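PDB 4BG7: putative transcriptional coactivator P15 from Enterobacteria phage t5, which is a homolog of the eukaryotic coactivator PC4 that probably binds DNA and is implicated in recombination-dependent DNA replication. Local coordinates for residues Phe77-Ile80 / Leu81-Glu85. Sequence-based numbering, arbitrary orientation.
Sequences FTQI and LSESE
Leu81 lies over the ring of Phe77 one turn on, a local i to i+4 contact in the last turns of helix 67-83, just before the turn that leads into helix 87-98. Leu81 CD1 stands 4.2 Å from the Phe77 ring centroid and 14° off the ring normal, which makes this a CH-pi contact over the face, slightly offset toward the rim. Phe77 reaches that position with CG anti to its own N (chi1 -175°). Both side chains are buried: Leu81 also packs on Leu87 and Val90 of helix 87-98 and on Tyr65 of the second subunit, whereas Phe77 meets Met41 of that subunit.

Successive backbone bonds support the turn, the straightest being Glu83 N to Gln79 O (3.0 Å, N-H...O 178°). Thr78 O is gripped twice by one residue, since Ser82 N and Ser82 OG (3.0 Å) donate to it from opposite faces of its carbonyl plane. Ile80 O accepts from Ser84 N and from a water 2.8 Å away, which is also hydrogen-bonded to Ser84 OG. That hydroxyl is additionally hydrogen-bonded to OH of Tyr65 of the second subunit. Gln79 and Glu83 run side by side, with Glu83 OE2 against Gln79 CG at 3.1 Å and their amide and carboxylate planes clearly turned against each other; Glu83 OE1 is hydrogen-bonded to NE2 of Gln16 of the second subunit.

Glu85, with positive phi, leaves the helix, and its N returns to Ser82 O at 2.7 Å, one of the two bonds back into the last turn that, with the positive phi, define a Schellman motif, here ending a helix that contributes to the dimer interface of a PC4-like fold.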
# COMPACT_ATOMS: atom_id res chain seq x y z
N PHE A 77 -2.67 8.52 -3.81
CA PHE A 77 -1.23 8.44 -4.00
C PHE A 77 -0.73 9.42 -5.08
O PHE A 77 0.25 10.19 -4.88
CB PHE A 77 -0.88 7.00 -4.34
CG PHE A 77 0.62 6.70 -4.45
CD1 PHE A 77 1.52 7.20 -3.57
CD2 PHE A 77 1.06 5.86 -5.41
CE1 PHE A 77 2.86 6.88 -3.66
CE2 PHE A 77 2.40 5.50 -5.48
CZ PHE A 77 3.29 6.04 -4.62
N THR A 78 -1.42 9.49 -6.20
CA THR A 78 -1.05 10.47 -7.22
C THR A 78 -1.32 11.88 -6.74
O THR A 78 -0.62 12.77 -7.13
CB THR A 78 -1.68 10.24 -8.61
OG1 THR A 78 -3.08 10.19 -8.52
CG2 THR A 78 -1.18 8.98 -9.22
N GLN A 79 -2.30 12.08 -5.87
CA GLN A 79 -2.56 13.41 -5.36
C GLN A 79 -1.44 13.90 -4.43
O GLN A 79 -1.05 15.08 -4.46
CB GLN A 79 -3.86 13.48 -4.59
CG GLN A 79 -4.07 14.83 -3.92
CD GLN A 79 -5.50 15.08 -3.56
OE1 GLN A 79 -6.40 15.01 -4.41
NE2 GLN A 79 -5.74 15.36 -2.26
N ILE A 80 -0.98 13.01 -3.56
CA ILE A 80 0.05 13.36 -2.60
C ILE A 80 1.29 13.68 -3.42
O ILE A 80 2.01 14.68 -3.12
CB ILE A 80 0.29 12.21 -1.54
CG1 ILE A 80 -0.86 12.24 -0.51
CG2 ILE A 80 1.67 12.39 -0.88
CD1 ILE A 80 -0.95 11.06 0.43
N LEU A 81 1.57 12.89 -4.44
CA LEU A 81 2.73 13.14 -5.27
C LEU A 81 2.65 14.48 -6.01
O LEU A 81 3.67 15.19 -6.14
CB LEU A 81 3.03 12.00 -6.22
CG LEU A 81 3.39 10.63 -5.54
CD1 LEU A 81 3.48 9.59 -6.64
CD2 LEU A 81 4.68 10.71 -4.73
N SER A 82 1.46 14.80 -6.53
CA SER A 82 1.23 16.13 -7.20
C SER A 82 1.47 17.30 -6.29
O SER A 82 2.15 18.24 -6.65
CB SER A 82 -0.24 16.20 -7.68
OG SER A 82 -0.31 15.27 -8.74
N GLU A 83 0.86 17.27 -5.10
CA GLU A 83 1.08 18.31 -4.11
C GLU A 83 2.57 18.46 -3.73
O GLU A 83 3.08 19.58 -3.56
CB GLU A 83 0.23 18.04 -2.91
CG GLU A 83 -1.20 18.45 -3.19
CD GLU A 83 -2.14 18.05 -2.08
OE1 GLU A 83 -1.86 18.41 -0.91
OE2 GLU A 83 -3.15 17.37 -2.39
N SER A 84 3.28 17.34 -3.69
CA SER A 84 4.74 17.37 -3.58
C SER A 84 5.44 17.79 -4.86
O SER A 84 6.65 17.97 -4.85
CB SER A 84 5.24 16.00 -3.15
OG SER A 84 4.62 15.71 -1.89
N GLU A 85 4.70 17.93 -5.96
CA GLU A 85 5.27 18.36 -7.26
C GLU A 85 6.32 17.42 -7.81
O GLU A 85 7.29 17.82 -8.52
CB GLU A 85 5.81 19.82 -7.16
CG GLU A 85 4.73 20.72 -6.54
CD GLU A 85 5.12 22.17 -6.50
OE1 GLU A 85 6.29 22.43 -6.75
OE2 GLU A 85 4.26 23.02 -6.25
O HOH W 1 2.34 15.91 -0.64